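Local coordinates for protein peptidase S8 and S53, subtilisin, kexin, sedolisin (Mycobacterium smegmatis, PDB 4KG7) that probably cleaves proteins as a subtilisin-like serine endopeptidase (the mycosin MycP3) of the ESX-3 type VII secretion system, at residues A[80-83]-A[84-87]; A[106-109]-A[110-114]. One frame throughout, in Å; residues are numbered along the deposited sequence. Where two conformers were deposited one is given.

Both contacts are local, and they lie one after the other in the N-terminal part of the subtilisin fold. Interaction 1 comes first, where the loop after strand 68-73 runs into strand 85-90, an outermost strand of the parallel sheet. Interaction 2 follows on helix 104-113, which links strand 85-90 to strand 129-134 in a beta-alpha-beta unit. Their centres are about 10 Å apart, and they touch. Asn84 ND2 lies 3.1 Å from Ala113 O, a probable hydrogen bond, and Leu82 packs on Thr106, Ala109 and Gly114. The turn before the strand is thus joined to the helix whose first residue is the predicted catalytic His104.

Interaction 1 (A[80-83]-A[84-87]); sequences PRLP and NVEA
Leu82 and Val85 make the apolar part of this turn. Leu82 CB lies 3.9 Å from Val85 CG2. Val85 CG1 is anti to the backbone N (chi1 -166°), which leaves CG2 beside that N, next to Leu82. Leu130 of strand 129-134 touches both side chains.

Pro83 and Asn84 meet through a ring carbon and an amide oxygen. Asn84 CG lies between its own backbone N and carbonyl carbon (chi1 55°), which turns the amide back over the preceding residues. Asn84 OD1 then comes 3.6 Å from Pro83 CD and 3.9 Å from Leu82 CD2. OD1 is buried there and has no polar partner in the model. On the other side of the amide, Asn84 ND2 also donates to Ala128 O.

No direct hydrogen bond joins 80-83 to 84-87; two waters do so. One donates to Leu82 O at 2.8 Å and accepts from Val85 N at 3.1 Å. The other donates to Pro83 O and, at 3.3 Å, to Val85 O. Arg81 takes little part in the turn; its NH1 forms a salt bridge with Asp119.

Backbone bonds from Asn84 and Glu86 reach strand 129-134. Residues 80-87 form the entry from a water-bridged loop into an edge strand of the parallel sheet of the subtilisin fold.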
loop_
_atom_site.group_PDB
_atom_site.type_symbol
_atom_site.label_atom_id
_atom_site.label_comp_id
_atom_site.label_asym_id
_atom_site.label_seq_id
_atom_site.Cartn_x
_atom_site.Cartn_y
_atom_site.Cartn_z
ATOM N N PRO A 80 19.645 10.134 -2.007
ATOM C CA PRO A 80 19.999 10.168 -3.431
ATOM C C PRO A 80 19.114 9.351 -4.359
ATOM O O PRO A 80 18.992 9.677 -5.550
ATOM C CB PRO A 80 21.430 9.634 -3.461
ATOM C CG PRO A 80 21.931 9.776 -2.082
ATOM C CD PRO A 80 20.780 9.770 -1.141
ATOM N N ARG A 81 18.487 8.300 -3.844
ATOM C CA ARG A 81 17.599 7.490 -4.677
ATOM C C ARG A 81 16.145 7.940 -4.567
ATOM O O ARG A 81 15.287 7.449 -5.307
ATOM C CB ARG A 81 17.738 6.023 -4.302
ATOM C CG ARG A 81 19.167 5.509 -4.365
ATOM C CD ARG A 81 19.798 5.603 -5.741
ATOM N NE ARG A 81 19.350 4.585 -6.687
ATOM C CZ ARG A 81 19.899 3.382 -6.852
ATOM N NH1 ARG A 81 20.945 2.999 -6.129
ATOM N NH2 ARG A 81 19.389 2.553 -7.749
ATOM N N LEU A 82 15.875 8.875 -3.648
ATOM C CA LEU A 82 14.555 9.483 -3.484
ATOM C C LEU A 82 14.675 10.998 -3.327
ATOM O O LEU A 82 14.406 11.546 -2.265
ATOM C CB LEU A 82 13.826 8.889 -2.287
ATOM C CG LEU A 82 13.336 7.467 -2.467
ATOM C CD1 LEU A 82 13.065 6.838 -1.104
ATOM C CD2 LEU A 82 12.131 7.399 -3.418
ATOM N N PRO A 83 15.081 11.675 -4.404
ATOM C CA PRO A 83 15.127 13.124 -4.475
ATOM C C PRO A 83 13.761 13.685 -4.914
ATOM O O PRO A 83 13.593 14.910 -5.063
ATOM C CB PRO A 83 16.153 13.344 -5.583
ATOM C CG PRO A 83 15.890 12.226 -6.540
ATOM C CD PRO A 83 15.513 11.049 -5.666
ATOM N N ASN A 84 12.797 12.804 -5.184
ATOM C CA ASN A 84 11.538 13.203 -5.798
ATOM C C ASN A 84 10.380 13.114 -4.805
ATOM O O ASN A 84 9.260 12.707 -5.189
ATOM C CB ASN A 84 11.250 12.342 -7.050
ATOM C CG ASN A 84 11.270 10.840 -6.773
ATOM O OD1 ASN A 84 12.019 10.356 -5.924
ATOM N ND2 ASN A 84 10.473 10.093 -7.540
ATOM N N VAL A 85 10.652 13.473 -3.536
ATOM C CA VAL A 85 9.619 13.387 -2.471
ATOM C C VAL A 85 9.235 14.728 -1.841
ATOM O O VAL A 85 10.082 15.485 -1.334
ATOM C CB VAL A 85 10.046 12.450 -1.333
ATOM C CG1 VAL A 85 8.852 12.109 -0.442
ATOM C CG2 VAL A 85 10.692 11.191 -1.884
ATOM N N GLU A 86 7.939 14.982 -1.857
ATOM C CA GLU A 86 7.304 16.214 -1.394
ATOM C C GLU A 86 6.735 15.962 0.006
ATOM O O GLU A 86 6.202 14.879 0.275
ATOM C CB GLU A 86 6.176 16.602 -2.387
ATOM C CG GLU A 86 5.278 17.767 -1.967
ATOM C CD GLU A 86 4.134 18.055 -2.942
ATOM O OE1 GLU A 86 4.078 17.444 -4.032
ATOM O OE2 GLU A 86 3.269 18.886 -2.616
ATOM N N ALA A 87 6.807 16.961 0.871
ATOM C CA ALA A 87 6.229 16.872 2.198
ATOM C C ALA A 87 4.709 16.829 2.151
ATOM O O ALA A 87 4.099 17.680 1.506
ATOM C CB ALA A 87 6.681 18.077 3.001
HETATM O O HOH W 1 13.216 14.019 -1.911
HETATM O O HOH W 2 11.727 16.826 -3.799
#

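Interaction 2 (A[106-109]-A[110-114]); sequences TSVA and GLIAG
Val108 and Ile112 pack one turn apart on helix 104-113, the helix of a beta-alpha-beta unit in the subtilisin fold. The two side chains lie side by side and point the same way. Val108 CG1 meets Ile112 CD1 at 4.0 Å. The contact uses the branch anti to the backbone N in Val108 (chi1 162°) and the branch anti to the carbonyl carbon in Ile112 (chi1 -63°). That torsion brings Ile112 CG1 back over the preceding turn, 3.4 Å from Val108 O. The extended chain beyond it then carries CD1 to Val108 CG1. Both residues touch Val71 of strand 68-73. Val108 also packs on Asp73, which with His104 is predicted to belong to the charge relay, so this face of the helix lies against the probable catalytic site.

Leu111 CG lies 3.6 Å from Ser107 O, and the leucine side chain goes on to Tyr320 and Tyr324 of helix 318-335. Ala109 packs on Leu130 and Val76. Every residue of the contact is buried.

The polar ends are held within the fold. Thr106 OG1 bonds to Asp100 OD2 and to Gln77 N, while Ser107 OG bonds to Gly103 O.

Four backbone bonds of the i to i+4 kind join the two segments. Ile112 N reaches Val108 O at 3.2 Å. Ala113 N donates to Ala109 O at 2.9 Å, with an N-H...O angle of 164°.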
loop_
_atom_site.group_PDB
_atom_site.type_symbol
_atom_site.label_atom_id
_atom_site.label_comp_id
_atom_site.label_asym_id
_atom_site.label_seq_id
_atom_site.Cartn_x
_atom_site.Cartn_y
_atom_site.Cartn_z
ATOM N N THR A 106 9.890 4.357 3.436
ATOM C CA THR A 106 11.007 4.525 2.519
ATOM C C THR A 106 11.122 3.380 1.529
ATOM O O THR A 106 11.353 3.591 0.333
ATOM C CB THR A 106 12.323 4.805 3.276
ATOM O OG1 THR A 106 12.158 5.917 4.169
ATOM C CG2 THR A 106 13.451 5.118 2.298
ATOM N N SER A 107 10.981 2.157 2.024
ATOM C CA SER A 107 11.025 0.965 1.159
ATOM C C SER A 107 9.878 1.002 0.167
ATOM O O SER A 107 10.035 0.741 -1.029
ATOM C CB SER A 107 10.932 -0.306 1.999
ATOM O OG SER A 107 12.031 -0.494 2.879
ATOM N N VAL A 108 8.719 1.395 0.647
ATOM C CA VAL A 108 7.533 1.494 -0.217
ATOM C C VAL A 108 7.737 2.573 -1.298
ATOM O O VAL A 108 7.549 2.335 -2.486
ATOM C CB VAL A 108 6.298 1.765 0.663
ATOM C CG1 VAL A 108 5.132 2.306 -0.145
ATOM C CG2 VAL A 108 5.875 0.515 1.431
ATOM N N ALA A 109 8.168 3.755 -0.880
ATOM C CA ALA A 109 8.427 4.860 -1.802
ATOM C C ALA A 109 9.454 4.447 -2.864
ATOM O O ALA A 109 9.333 4.763 -4.051
ATOM C CB ALA A 109 8.912 6.074 -1.013
ATOM N N GLY A 110 10.494 3.735 -2.439
ATOM C CA GLY A 110 11.518 3.306 -3.358
ATOM C C GLY A 110 10.999 2.408 -4.460
ATOM O O GLY A 110 11.366 2.540 -5.632
ATOM N N LEU A 111 10.112 1.479 -4.110
ATOM C CA LEU A 111 9.552 0.589 -5.116
ATOM C C LEU A 111 8.719 1.357 -6.130
ATOM O O LEU A 111 8.678 1.006 -7.304
ATOM C CB LEU A 111 8.719 -0.523 -4.483
ATOM C CG LEU A 111 9.502 -1.576 -3.707
ATOM C CD1 LEU A 111 8.488 -2.544 -3.106
ATOM C CD2 LEU A 111 10.494 -2.310 -4.577
ATOM N N ILE A 112 7.998 2.379 -5.654
ATOM C CA ILE A 112 7.092 3.160 -6.486
ATOM C C ILE A 112 7.871 4.038 -7.460
ATOM O O ILE A 112 7.598 4.020 -8.637
ATOM C CB ILE A 112 6.119 4.011 -5.650
ATOM C CG1 ILE A 112 5.238 3.082 -4.817
ATOM C CG2 ILE A 112 5.286 4.925 -6.573
ATOM C CD1 ILE A 112 4.381 3.797 -3.795
ATOM N N ALA A 113 8.836 4.805 -6.956
ATOM C CA ALA A 113 9.466 5.843 -7.779
ATOM C C ALA A 113 10.899 6.123 -7.359
ATOM O O ALA A 113 11.440 7.191 -7.662
ATOM C CB ALA A 113 8.651 7.111 -7.707
ATOM N N GLY A 114 11.576 5.138 -6.773
ATOM C CA GLY A 114 13.021 5.248 -6.574
ATOM C C GLY A 114 13.774 5.401 -7.902
ATOM O O GLY A 114 13.316 4.954 -8.943
#